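Local coordinates for pyruvate kinase (Cryptosporidium parvum, PDB 4DRS), which probably catalyses the last step of glycolysis, transferring the phosphoryl group of phosphoenolpyruvate to ADP to yield pyruvate and ATP, at residues A[107-112]-A[234-239]; A[267-272]-A[285-290]; A[427-432]-A[451-456]; A[440-445]-A[464-469]. One frame throughout, in Å; residues are numbered along the deposited sequence.

Contact 1 (A[107-112]-A[234-239]); sequences MLDTKG and ALSFVQ
Ser236 turns its OG back beside its own backbone N (chi1 -65°), and this places the hydroxyl in front of the carbonyl of Thr110. Ser236 OG gives its proton to Thr110 O over 2.7 Å, tilted somewhat out of the carbonyl plane. Thr110 holds its own OG1 between N and the carbonyl carbon (chi1 62°), which turns the hydroxyl to the 234-239 segment, 3.0 Å from Ser236 N. A water bridges the two segments: it accepts from Thr110 OG1 at 2.8 Å and donates to Ser236 O. Just before them in the chain the two strands run parallel, with Asp109 level with Ala234. Ala234 N binds Leu108 O at 2.7 Å and Thr110 N binds Ala234 O at 3.0 Å, so one residue is gripped through both its N and its O. The methyl of Ala234 touches Met107 SD (3.9 Å from Ala234 CB) and, about a right angle away, Asp109 OD2 (3.8 Å). That carboxylate is committed elsewhere: OD2 forms a salt bridge with Arg74, an ADP-binding residue, and OD1 with Lys270, which also bonds Ser236 OG. Ser236 OG thus donates to one neighbour while taking a bond from another. Serine and aspartate together therefore probably fix the lysine at the mouth of the barrel, while the same aspartate would steady Arg74.

Contact 2 (A[267-272]-A[285-290]); sequences IISKIE and SESDGI
Ile290, Ile267 and Ser269 give up the most surface where strand 266-271 meets the start of strand 289-293. Ile290 folds its chain over Ser269: CD1 lies 3.7 Å from Ser269 O and also reaches the CB of that serine, while CG2 meets CG1 of Ile271 at 4.1 Å, the two side chains slanting across each other. Phe280 of helix 280-286 touches both isoleucines. Ile267 contributes mainly through its backbone. Its O takes the N-H of Asp288 at 2.9 Å, in the carbonyl plane, and a weak bond from Gly289 N. Its own N is held by the side chain of Asp288: with CG beside the backbone N (chi1 -60°), OD2 swings round to accept from Ile267 N at 2.8 Å on its anti side, the bond being nearly straight at 164°. The other carboxylate oxygen, OD1, pairs with Arg248 from helix 241-252. Ser269 closes the pairing in two ways. Its N bonds Gly289 O at 3.0 Å, and its OG donates to Ser287 OG at 2.7 Å; Ser287 OG in turn donates its own proton to Ile283 O, and this short chain of bonds ties the strand to the end of helix 280-286. Strand, helices and parallel neighbouring strand make up a beta-alpha-beta unit, here joining the fifth and sixth strands of the eight-stranded TIM barrel.

Contact 3 (A[427-432]-A[451-456]); sequences LIITIT and IACTAK. With SO4 (sulfate ion), chain C.
Leu427 and Ile451 meet through their methyl ends, both CD1 and CD2 of the leucine lying 3.8 Å from Ile451 CD1. On the same face Ile429 CG2 touches Cys453 SG at 3.8 Å, and helix 480-493 packs over this row. The opposite face carries Thr430, whose CG2 stands 4.0 Å from Ala452 CB; helix 436-443 covers the threonine. Four backbone bonds, such as the almost straight Cys453 N to Thr430 O (2.8 Å, 177°), hold the strands in parallel register, and the crossing angle of -19° gives the usual sheet twist. The two strands and the helix between them form a beta-alpha-beta unit of the C-terminal domain. Beyond the last bond, Thr454 OG1 makes a weak one to Thr432 O and accepts from Lys456 N, an ST turn leading into helix 457-462. Thr432 directs OG1 opposite its backbone N (chi1 -177°), toward the sulfate, 2.7 Å from both its O2 and O3; Gly435 N also donates to this hydroxyl. Thr434 OG1, Thr437 OG1 and Glu433 N also bond the anion. Neutral hydroxyl and N-H donors thus bind a sulfate probably from the crystallisation liquor, a site consistent with the effector-phosphate pocket of allosteric pyruvate kinases.

Contact 4 (A[440-445]-A[464-469]); sequences LISKYR and KIARGV. With SO4 (sulfate ion), chain D.
Arg467 can be followed outward from its CB, which lies 3.9 Å from Arg445 NH1 and also near the hydroxyl of Ser442. The extended start (chi1 -171°, with chi2 also anti) carries CD over one face of the Arg445 guanidinium, 3.5 Å from Arg445 NE; the bend at chi3 then lays the NE end alongside it. Arg467 NE stands equally close to that nitrogen, and Arg467 CZ is 3.6 Å from it; NH1 passes over the same atom. The two guanidinium groups therefore lie in an offset stack, centres 4.2 Å apart and planes at 20°, although the side chains as wholes cross at about a right angle. The tip, NH2, leaves Arg445 and donates to Ser356 O and Val352 O. These partners belong to the barrel, whereas both arginines come from the C-terminal alpha/beta domain, one just past the end of helix 436-443 and the other in a type II beta turn, Ala466 to Val469, ahead of strand 469-473. Asp357 probably eases the meeting of like charges, since it forms a salt bridge with Arg445 NH2 and also accepts from Arg467 N. Arg445 NH1 bonds Ser442 O at 2.9 Å, approaching from above the carbonyl plane, while Arg445 N reaches that oxygen from the other face. Ser442 OG donates to Arg467 O over 2.7 Å, on a lone pair in the carbonyl plane, and its CB rests 4.1 Å from Val469 CG2.

From the N terminus, contact 1 opens first and closes the longest loop: the 121 residues between its segments include the six-stranded mixed sheet that projects from the barrel, and its closure joins the third and fourth barrel strands. Contact 2 follows in series with a short helical connection, two strands further round the same barrel, joining the fifth and sixth. In the C-terminal domain, contacts 3 and 4 cross, because segment 440-445 lies inside the loop of contact 3 and segment 464-469 beyond it; Ile441 packs against Ile428 and Thr430 between them. Ile465 of contact 4 touches Ile268 of contact 2 at one place where the domains meet, although the contact centres are about 17 Å apart.

Contact 1 (A[107-112]-A[234-239])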
loop_
_atom_site.group_PDB
_atom_site.type_symbol
_atom_site.label_atom_id
_atom_site.label_comp_id
_atom_site.label_asym_id
_atom_site.label_seq_id
_atom_site.Cartn_x
_atom_site.Cartn_y
_atom_site.Cartn_z
ATOM N N MET A 107 17.658 -38.835 2.025
ATOM C CA MET A 107 17.328 -38.583 0.625
ATOM C C MET A 107 18.176 -39.451 -0.312
ATOM O O MET A 107 19.407 -39.481 -0.213
ATOM C CB MET A 107 17.550 -37.096 0.301
ATOM C CG MET A 107 17.532 -36.732 -1.185
ATOM S SD MET A 107 17.913 -34.989 -1.516
ATOM C CE MET A 107 16.371 -34.187 -1.076
ATOM N N LEU A 108 17.501 -40.149 -1.221
ATOM C CA LEU A 108 18.169 -40.853 -2.301
ATOM C C LEU A 108 18.076 -39.997 -3.568
ATOM O O LEU A 108 16.984 -39.621 -4.004
ATOM C CB LEU A 108 17.550 -42.242 -2.498
ATOM C CG LEU A 108 18.099 -43.179 -3.582
ATOM C CD1 LEU A 108 17.861 -44.634 -3.205
ATOM C CD2 LEU A 108 17.479 -42.871 -4.940
ATOM N N ASP A 109 19.237 -39.674 -4.128
ATOM C CA ASP A 109 19.343 -38.862 -5.338
ATOM C C ASP A 109 19.708 -39.816 -6.468
ATOM O O ASP A 109 20.789 -40.409 -6.449
ATOM C CB ASP A 109 20.432 -37.791 -5.152
ATOM C CG ASP A 109 20.471 -36.766 -6.284
ATOM O OD1 ASP A 109 20.453 -37.144 -7.481
ATOM O OD2 ASP A 109 20.550 -35.560 -5.968
ATOM N N THR A 110 18.804 -39.982 -7.432
ATOM C CA THR A 110 18.995 -40.976 -8.496
ATOM C C THR A 110 20.137 -40.607 -9.425
ATOM O O THR A 110 20.414 -39.428 -9.647
ATOM C CB THR A 110 17.724 -41.203 -9.352
ATOM O OG1 THR A 110 17.359 -39.984 -10.013
ATOM C CG2 THR A 110 16.562 -41.694 -8.486
ATOM N N LYS A 111 20.798 -41.633 -9.950
ATOM C CA LYS A 111 21.827 -41.474 -10.971
ATOM C C LYS A 111 21.247 -40.792 -12.219
ATOM O O LYS A 111 21.840 -39.859 -12.750
ATOM C CB LYS A 111 22.425 -42.840 -11.324
ATOM C CG LYS A 111 23.586 -42.786 -12.301
ATOM C CD LYS A 111 24.166 -44.169 -12.545
ATOM C CE LYS A 111 25.332 -44.109 -13.520
ATOM N NZ LYS A 111 26.112 -45.380 -13.510
ATOM N N GLY A 112 20.087 -41.260 -12.673
ATOM C CA GLY A 112 19.422 -40.673 -13.826
ATOM C C GLY A 112 20.140 -40.899 -15.151
ATOM O O GLY A 112 21.084 -41.692 -15.229
ATOM N N ALA A 234 15.200 -37.734 -4.736
ATOM C CA ALA A 234 15.578 -36.622 -5.596
ATOM C C ALA A 234 15.747 -37.174 -7.001
ATOM O O ALA A 234 16.719 -37.869 -7.300
ATOM C CB ALA A 234 16.858 -35.957 -5.106
ATOM N N LEU A 235 14.774 -36.880 -7.849
ATOM C CA LEU A 235 14.710 -37.446 -9.185
ATOM C C LEU A 235 15.519 -36.580 -10.155
ATOM O O LEU A 235 15.140 -35.439 -10.446
ATOM C CB LEU A 235 13.244 -37.543 -9.609
ATOM C CG LEU A 235 12.744 -38.719 -10.439
ATOM C CD1 LEU A 235 13.027 -40.046 -9.751
ATOM C CD2 LEU A 235 11.250 -38.549 -10.699
ATOM N N SER A 236 16.644 -37.113 -10.627
ATOM C CA SER A 236 17.548 -36.360 -11.509
ATOM C C SER A 236 17.001 -36.155 -12.921
ATOM O O SER A 236 16.394 -37.059 -13.497
ATOM C CB SER A 236 18.927 -37.028 -11.586
ATOM O OG SER A 236 19.583 -36.998 -10.335
ATOM N N PHE A 237 17.238 -34.962 -13.466
ATOM C CA PHE A 237 16.888 -34.604 -14.854
ATOM C C PHE A 237 15.421 -34.817 -15.242
ATOM O O PHE A 237 15.137 -35.310 -16.330
ATOM C CB PHE A 237 17.801 -35.329 -15.863
ATOM C CG PHE A 237 19.194 -34.768 -15.940
ATOM C CD1 PHE A 237 19.506 -33.759 -16.854
ATOM C CD2 PHE A 237 20.200 -35.251 -15.107
ATOM C CE1 PHE A 237 20.789 -33.237 -16.926
ATOM C CE2 PHE A 237 21.484 -34.737 -15.176
ATOM C CZ PHE A 237 21.779 -33.723 -16.084
ATOM N N VAL A 238 14.499 -34.449 -14.360
ATOM C CA VAL A 238 13.072 -34.485 -14.689
ATOM C C VAL A 238 12.799 -33.461 -15.787
ATOM O O VAL A 238 13.338 -32.353 -15.752
ATOM C CB VAL A 238 12.195 -34.216 -13.449
ATOM C CG1 VAL A 238 10.722 -34.114 -13.822
ATOM C CG2 VAL A 238 12.399 -35.323 -12.425
ATOM N N GLN A 239 11.979 -33.839 -16.764
ATOM C CA GLN A 239 11.745 -32.999 -17.941
ATOM C C GLN A 239 10.273 -32.691 -18.210
ATOM O O GLN A 239 9.959 -31.753 -18.944
ATOM C CB GLN A 239 12.392 -33.630 -19.170
ATOM C CG GLN A 239 13.910 -33.675 -19.083
ATOM C CD GLN A 239 14.573 -34.312 -20.293
ATOM O OE1 GLN A 239 15.764 -34.097 -20.534
ATOM N NE2 GLN A 239 13.815 -35.098 -21.055
HETATM O O HOH W 1 16.181 -39.729 -12.514
#

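Contact 2 (A[267-272]-A[285-290])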
loop_
_atom_site.group_PDB
_atom_site.type_symbol
_atom_site.label_atom_id
_atom_site.label_comp_id
_atom_site.label_asym_id
_atom_site.label_seq_id
_atom_site.Cartn_x
_atom_site.Cartn_y
_atom_site.Cartn_z
ATOM N N ILE A 267 8.608 -37.136 -3.517
ATOM C CA ILE A 267 9.291 -36.971 -4.792
ATOM C C ILE A 267 9.731 -35.525 -4.952
ATOM O O ILE A 267 8.907 -34.605 -4.961
ATOM C CB ILE A 267 8.389 -37.375 -5.980
ATOM C CG1 ILE A 267 7.979 -38.846 -5.856
ATOM C CG2 ILE A 267 9.095 -37.108 -7.307
ATOM C CD1 ILE A 267 6.877 -39.260 -6.812
ATOM N N ILE A 268 11.037 -35.340 -5.070
ATOM C CA ILE A 268 11.615 -34.026 -5.275
ATOM C C ILE A 268 12.243 -34.010 -6.661
ATOM O O ILE A 268 13.223 -34.706 -6.914
ATOM C CB ILE A 268 12.640 -33.693 -4.166
ATOM C CG1 ILE A 268 11.939 -33.730 -2.802
ATOM C CG2 ILE A 268 13.296 -32.337 -4.413
ATOM C CD1 ILE A 268 12.880 -33.684 -1.625
ATOM N N SER A 269 11.646 -33.250 -7.572
ATOM C CA SER A 269 12.118 -33.220 -8.949
ATOM C C SER A 269 13.234 -32.201 -9.119
ATOM O O SER A 269 13.118 -31.059 -8.667
ATOM C CB SER A 269 10.972 -32.931 -9.906
ATOM O OG SER A 269 10.035 -33.992 -9.891
ATOM N N LYS A 270 14.314 -32.639 -9.756
ATOM C CA LYS A 270 15.471 -31.797 -10.012
ATOM C C LYS A 270 15.380 -31.194 -11.402
ATOM O O LYS A 270 15.355 -31.913 -12.408
ATOM C CB LYS A 270 16.764 -32.602 -9.878
ATOM C CG LYS A 270 17.050 -33.080 -8.458
ATOM C CD LYS A 270 18.102 -34.175 -8.423
ATOM C CE LYS A 270 19.456 -33.675 -8.901
ATOM N NZ LYS A 270 20.426 -34.797 -8.965
ATOM N N ILE A 271 15.305 -29.867 -11.444
ATOM C CA ILE A 271 15.336 -29.128 -12.690
ATOM C C ILE A 271 16.801 -28.880 -13.022
ATOM O O ILE A 271 17.478 -28.100 -12.349
ATOM C CB ILE A 271 14.544 -27.806 -12.581
ATOM C CG1 ILE A 271 13.138 -28.056 -12.002
ATOM C CG2 ILE A 271 14.489 -27.090 -13.930
ATOM C CD1 ILE A 271 12.296 -29.061 -12.764
ATOM N N GLU A 272 17.285 -29.569 -14.047
ATOM C CA GLU A 272 18.709 -29.598 -14.373
ATOM C C GLU A 272 18.983 -29.277 -15.843
ATOM O O GLU A 272 20.129 -29.339 -16.289
ATOM C CB GLU A 272 19.292 -30.983 -14.068
ATOM C CG GLU A 272 19.331 -31.356 -12.602
ATOM C CD GLU A 272 20.067 -32.654 -12.364
ATOM O OE1 GLU A 272 21.321 -32.649 -12.367
ATOM O OE2 GLU A 272 19.387 -33.681 -12.168
ATOM N N SER A 285 3.798 -28.828 -10.204
ATOM C CA SER A 285 2.430 -29.217 -9.863
ATOM C C SER A 285 2.299 -30.715 -9.528
ATOM O O SER A 285 1.500 -31.096 -8.675
ATOM C CB SER A 285 1.497 -28.842 -11.014
ATOM O OG SER A 285 0.181 -29.300 -10.783
ATOM N N GLU A 286 3.085 -31.553 -10.202
ATOM C CA GLU A 286 3.052 -33.002 -9.972
ATOM C C GLU A 286 3.875 -33.446 -8.758
ATOM O O GLU A 286 3.555 -34.447 -8.124
ATOM C CB GLU A 286 3.544 -33.761 -11.212
ATOM C CG GLU A 286 2.810 -33.440 -12.505
ATOM C CD GLU A 286 1.609 -34.325 -12.754
ATOM O OE1 GLU A 286 0.660 -34.317 -11.934
ATOM O OE2 GLU A 286 1.611 -35.028 -13.787
ATOM N N SER A 287 4.935 -32.703 -8.447
ATOM C CA SER A 287 5.926 -33.139 -7.460
ATOM C C SER A 287 5.578 -32.739 -6.025
ATOM O O SER A 287 4.680 -31.938 -5.805
ATOM C CB SER A 287 7.309 -32.604 -7.841
ATOM O OG SER A 287 7.645 -32.955 -9.173
ATOM N N ASP A 288 6.284 -33.318 -5.054
ATOM C CA ASP A 288 6.147 -32.923 -3.651
ATOM C C ASP A 288 7.108 -31.785 -3.331
ATOM O O ASP A 288 6.978 -31.132 -2.303
ATOM C CB ASP A 288 6.423 -34.103 -2.715
ATOM C CG ASP A 288 5.468 -35.266 -2.936
ATOM O OD1 ASP A 288 4.256 -35.019 -3.101
ATOM O OD2 ASP A 288 5.925 -36.431 -2.936
ATOM N N GLY A 289 8.074 -31.565 -4.218
ATOM C CA GLY A 289 9.067 -30.519 -4.051
ATOM C C GLY A 289 9.943 -30.366 -5.280
ATOM O O GLY A 289 9.934 -31.219 -6.174
ATOM N N ILE A 290 10.697 -29.269 -5.317
ATOM C CA ILE A 290 11.623 -28.971 -6.411
ATOM C C ILE A 290 13.058 -28.783 -5.903
ATOM O O ILE A 290 13.283 -28.200 -4.843
ATOM C CB ILE A 290 11.169 -27.707 -7.198
ATOM C CG1 ILE A 290 9.888 -27.988 -8.007
ATOM C CG2 ILE A 290 12.284 -27.149 -8.085
ATOM C CD1 ILE A 290 10.010 -29.068 -9.064
#

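Contact 3 (A[427-432]-A[451-456])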
loop_
_atom_site.group_PDB
_atom_site.type_symbol
_atom_site.label_atom_id
_atom_site.label_comp_id
_atom_site.label_asym_id
_atom_site.label_seq_id
_atom_site.Cartn_x
_atom_site.Cartn_y
_atom_site.Cartn_z
ATOM N N LEU A 427 6.088 -19.073 19.472
ATOM C CA LEU A 427 5.994 -20.366 18.798
ATOM C C LEU A 427 4.628 -20.620 18.179
ATOM O O LEU A 427 3.604 -20.143 18.680
ATOM C CB LEU A 427 6.294 -21.507 19.773
ATOM C CG LEU A 427 7.691 -21.671 20.379
ATOM C CD1 LEU A 427 7.611 -22.701 21.487
ATOM C CD2 LEU A 427 8.729 -22.074 19.342
ATOM N N ILE A 428 4.628 -21.381 17.088
ATOM C CA ILE A 428 3.410 -21.952 16.538
ATOM C C ILE A 428 3.519 -23.473 16.642
ATOM O O ILE A 428 4.346 -24.093 15.966
ATOM C CB ILE A 428 3.168 -21.530 15.072
ATOM C CG1 ILE A 428 3.122 -19.999 14.951
ATOM C CG2 ILE A 428 1.880 -22.153 14.546
ATOM C CD1 ILE A 428 3.044 -19.483 13.526
ATOM N N ILE A 429 2.696 -24.063 17.507
ATOM C CA ILE A 429 2.701 -25.508 17.715
ATOM C C ILE A 429 1.539 -26.146 16.961
ATOM O O ILE A 429 0.395 -25.709 17.094
ATOM C CB ILE A 429 2.638 -25.878 19.214
ATOM C CG1 ILE A 429 3.768 -25.189 19.980
ATOM C CG2 ILE A 429 2.713 -27.389 19.404
ATOM C CD1 ILE A 429 3.620 -25.250 21.488
ATOM N N THR A 430 1.840 -27.168 16.163
ATOM C CA THR A 430 0.809 -27.862 15.397
ATOM C C THR A 430 0.792 -29.370 15.669
ATOM O O THR A 430 1.812 -30.048 15.551
ATOM C CB THR A 430 0.897 -27.557 13.879
ATOM O OG1 THR A 430 -0.151 -28.246 13.187
ATOM C CG2 THR A 430 2.246 -27.973 13.292
ATOM N N ILE A 431 -0.369 -29.876 16.064
ATOM C CA ILE A 431 -0.557 -31.305 16.263
ATOM C C ILE A 431 -1.022 -31.869 14.927
ATOM O O ILE A 431 -2.078 -31.499 14.425
ATOM C CB ILE A 431 -1.585 -31.600 17.382
ATOM C CG1 ILE A 431 -1.104 -31.032 18.724
ATOM C CG2 ILE A 431 -1.846 -33.094 17.507
ATOM C CD1 ILE A 431 -2.152 -31.052 19.820
ATOM N N THR A 432 -0.213 -32.750 14.348
ATOM C CA THR A 432 -0.459 -33.246 12.999
ATOM C C THR A 432 -0.148 -34.735 12.870
ATOM O O THR A 432 0.767 -35.247 13.516
ATOM C CB THR A 432 0.318 -32.426 11.939
ATOM O OG1 THR A 432 -0.011 -32.897 10.627
ATOM C CG2 THR A 432 1.834 -32.517 12.155
ATOM N N ILE A 451 6.630 -25.673 15.584
ATOM C CA ILE A 451 6.871 -26.961 16.223
ATOM C C ILE A 451 5.759 -27.938 15.859
ATOM O O ILE A 451 4.600 -27.735 16.226
ATOM C CB ILE A 451 7.026 -26.823 17.758
ATOM C CG1 ILE A 451 8.257 -25.962 18.078
ATOM C CG2 ILE A 451 7.120 -28.196 18.414
ATOM C CD1 ILE A 451 8.575 -25.817 19.550
ATOM N N ALA A 452 6.126 -28.985 15.123
ATOM C CA ALA A 452 5.181 -30.002 14.676
ATOM C C ALA A 452 5.210 -31.227 15.582
ATOM O O ALA A 452 6.257 -31.861 15.741
ATOM C CB ALA A 452 5.476 -30.405 13.241
ATOM N N CYS A 453 4.053 -31.553 16.161
ATOM C CA CYS A 453 3.916 -32.693 17.063
ATOM C C CYS A 453 3.176 -33.828 16.389
ATOM O O CYS A 453 2.026 -33.678 15.971
ATOM C CB CYS A 453 3.170 -32.298 18.332
ATOM S SG CYS A 453 3.946 -30.960 19.247
ATOM N N THR A 454 3.841 -34.974 16.307
ATOM C CA THR A 454 3.293 -36.134 15.626
ATOM C C THR A 454 3.709 -37.406 16.357
ATOM O O THR A 454 4.678 -37.403 17.119
ATOM C CB THR A 454 3.734 -36.174 14.139
ATOM O OG1 THR A 454 3.130 -37.293 13.482
ATOM C CG2 THR A 454 5.256 -36.273 14.006
ATOM N N ALA A 455 2.965 -38.483 16.124
ATOM C CA ALA A 455 3.297 -39.789 16.690
ATOM C C ALA A 455 4.041 -40.657 15.679
ATOM O O ALA A 455 4.519 -41.742 16.014
ATOM C CB ALA A 455 2.037 -40.494 17.173
ATOM N N LYS A 456 4.137 -40.169 14.443
ATOM C CA LYS A 456 4.757 -40.921 13.357
ATOM C C LYS A 456 6.122 -40.330 13.006
ATOM O O LYS A 456 6.203 -39.212 12.490
ATOM C CB LYS A 456 3.841 -40.953 12.128
ATOM C CG LYS A 456 2.440 -41.483 12.416
ATOM C CD LYS A 456 1.522 -41.437 11.199
ATOM C CE LYS A 456 1.564 -42.744 10.416
ATOM N NZ LYS A 456 0.414 -42.899 9.476
HETATM S S SO4 C . -2.986 -32.595 9.596
HETATM O O1 SO4 C . -3.679 -32.566 10.899
HETATM O O2 SO4 C . -2.049 -31.457 9.541
HETATM O O3 SO4 C . -2.226 -33.856 9.451
HETATM O O4 SO4 C . -3.962 -32.518 8.489
#

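Contact 4 (A[440-445]-A[464-469])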
loop_
_atom_site.group_PDB
_atom_site.type_symbol
_atom_site.label_atom_id
_atom_site.label_comp_id
_atom_site.label_asym_id
_atom_site.label_seq_id
_atom_site.Cartn_x
_atom_site.Cartn_y
_atom_site.Cartn_z
ATOM N N LEU A 440 1.614 -26.159 5.529
ATOM C CA LEU A 440 0.794 -24.985 5.242
ATOM C C LEU A 440 1.202 -23.765 6.075
ATOM O O LEU A 440 1.216 -22.649 5.566
ATOM C CB LEU A 440 -0.692 -25.298 5.431
ATOM C CG LEU A 440 -1.328 -26.211 4.376
ATOM C CD1 LEU A 440 -2.678 -26.728 4.859
ATOM C CD2 LEU A 440 -1.461 -25.507 3.026
ATOM N N ILE A 441 1.532 -23.979 7.348
ATOM C CA ILE A 441 2.023 -22.887 8.190
ATOM C C ILE A 441 3.351 -22.378 7.627
ATOM O O ILE A 441 3.557 -21.167 7.523
ATOM C CB ILE A 441 2.163 -23.291 9.678
ATOM C CG1 ILE A 441 0.807 -23.722 10.251
ATOM C CG2 ILE A 441 2.725 -22.136 10.506
ATOM C CD1 ILE A 441 0.892 -24.412 11.599
ATOM N N SER A 442 4.225 -23.311 7.234
ATOM C CA SER A 442 5.532 -22.991 6.643
ATOM C C SER A 442 5.414 -22.140 5.378
ATOM O O SER A 442 6.211 -21.229 5.155
ATOM C CB SER A 442 6.303 -24.278 6.335
ATOM O OG SER A 442 7.609 -23.985 5.866
ATOM N N LYS A 443 4.410 -22.448 4.561
ATOM C CA LYS A 443 4.086 -21.689 3.353
ATOM C C LYS A 443 3.869 -20.192 3.627
ATOM O O LYS A 443 4.179 -19.349 2.781
ATOM C CB LYS A 443 2.843 -22.297 2.700
ATOM C CG LYS A 443 2.353 -21.599 1.442
ATOM C CD LYS A 443 1.060 -22.225 0.939
ATOM C CE LYS A 443 0.532 -21.491 -0.281
ATOM N NZ LYS A 443 -0.706 -22.136 -0.805
ATOM N N TYR A 444 3.347 -19.857 4.806
ATOM C CA TYR A 444 3.040 -18.458 5.105
ATOM C C TYR A 444 4.133 -17.739 5.882
ATOM O O TYR A 444 3.940 -16.601 6.320
ATOM C CB TYR A 444 1.653 -18.314 5.745
ATOM C CG TYR A 444 0.575 -18.582 4.731
ATOM C CD1 TYR A 444 0.122 -17.566 3.889
ATOM C CD2 TYR A 444 0.049 -19.863 4.568
ATOM C CE1 TYR A 444 -0.844 -17.814 2.927
ATOM C CE2 TYR A 444 -0.919 -20.123 3.606
ATOM C CZ TYR A 444 -1.359 -19.096 2.792
ATOM O OH TYR A 444 -2.318 -19.337 1.844
ATOM N N ARG A 445 5.273 -18.416 6.027
ATOM C CA ARG A 445 6.534 -17.823 6.491
ATOM C C ARG A 445 6.462 -17.037 7.808
ATOM O O ARG A 445 6.824 -15.857 7.854
ATOM C CB ARG A 445 7.165 -16.963 5.385
ATOM C CG ARG A 445 7.663 -17.742 4.174
ATOM C CD ARG A 445 8.828 -18.656 4.521
ATOM N NE ARG A 445 9.497 -19.176 3.328
ATOM C CZ ARG A 445 9.315 -20.394 2.821
ATOM N NH1 ARG A 445 8.478 -21.245 3.402
ATOM N NH2 ARG A 445 9.979 -20.765 1.729
ATOM N N LYS A 464 11.555 -32.303 7.228
ATOM C CA LYS A 464 12.908 -31.769 7.321
ATOM C C LYS A 464 13.318 -30.941 6.107
ATOM O O LYS A 464 14.423 -30.402 6.071
ATOM C CB LYS A 464 13.924 -32.871 7.630
ATOM C CG LYS A 464 13.746 -33.531 8.999
ATOM C CD LYS A 464 13.339 -32.555 10.099
ATOM C CE LYS A 464 14.458 -31.592 10.483
ATOM N NZ LYS A 464 13.908 -30.349 11.108
ATOM N N ILE A 465 12.425 -30.838 5.123
ATOM C CA ILE A 465 12.640 -29.961 3.974
ATOM C C ILE A 465 11.739 -28.714 3.997
ATOM O O ILE A 465 11.782 -27.890 3.079
ATOM C CB ILE A 465 12.471 -30.701 2.630
ATOM C CG1 ILE A 465 11.140 -31.465 2.600
ATOM C CG2 ILE A 465 13.675 -31.603 2.360
ATOM C CD1 ILE A 465 10.639 -31.762 1.200
ATOM N N ALA A 466 10.931 -28.579 5.046
ATOM C CA ALA A 466 10.044 -27.428 5.194
ATOM C C ALA A 466 10.689 -26.364 6.078
ATOM O O ALA A 466 11.100 -26.654 7.207
ATOM C CB ALA A 466 8.703 -27.860 5.771
ATOM N N ARG A 467 10.765 -25.136 5.565
ATOM C CA ARG A 467 11.410 -24.041 6.286
ATOM C C ARG A 467 10.753 -23.765 7.639
ATOM O O ARG A 467 9.517 -23.716 7.750
ATOM C CB ARG A 467 11.425 -22.761 5.449
ATOM C CG ARG A 467 12.281 -21.668 6.067
ATOM C CD ARG A 467 12.014 -20.300 5.476
ATOM N NE ARG A 467 12.773 -20.079 4.254
ATOM C CZ ARG A 467 13.085 -18.881 3.767
ATOM N NH1 ARG A 467 12.717 -17.778 4.409
ATOM N NH2 ARG A 467 13.775 -18.787 2.639
ATOM N N GLY A 468 11.598 -23.606 8.656
ATOM C CA GLY A 468 11.177 -23.199 9.989
ATOM C C GLY A 468 10.403 -24.228 10.790
ATOM O O GLY A 468 9.766 -23.883 11.783
ATOM N N VAL A 469 10.452 -25.489 10.371
ATOM C CA VAL A 469 9.726 -26.543 11.070
ATOM C C VAL A 469 10.663 -27.403 11.920
ATOM O O VAL A 469 11.589 -28.037 11.414
ATOM C CB VAL A 469 8.896 -27.424 10.101
ATOM C CG1 VAL A 469 8.120 -28.486 10.866
ATOM C CG2 VAL A 469 7.936 -26.572 9.281
HETATM S S SO4 D . 14.523 -30.935 14.756
HETATM O O1 SO4 D . 14.270 -31.135 16.201
HETATM O O2 SO4 D . 14.807 -29.508 14.485
HETATM O O3 SO4 D . 15.703 -31.751 14.375
HETATM O O4 SO4 D . 13.322 -31.362 13.996
#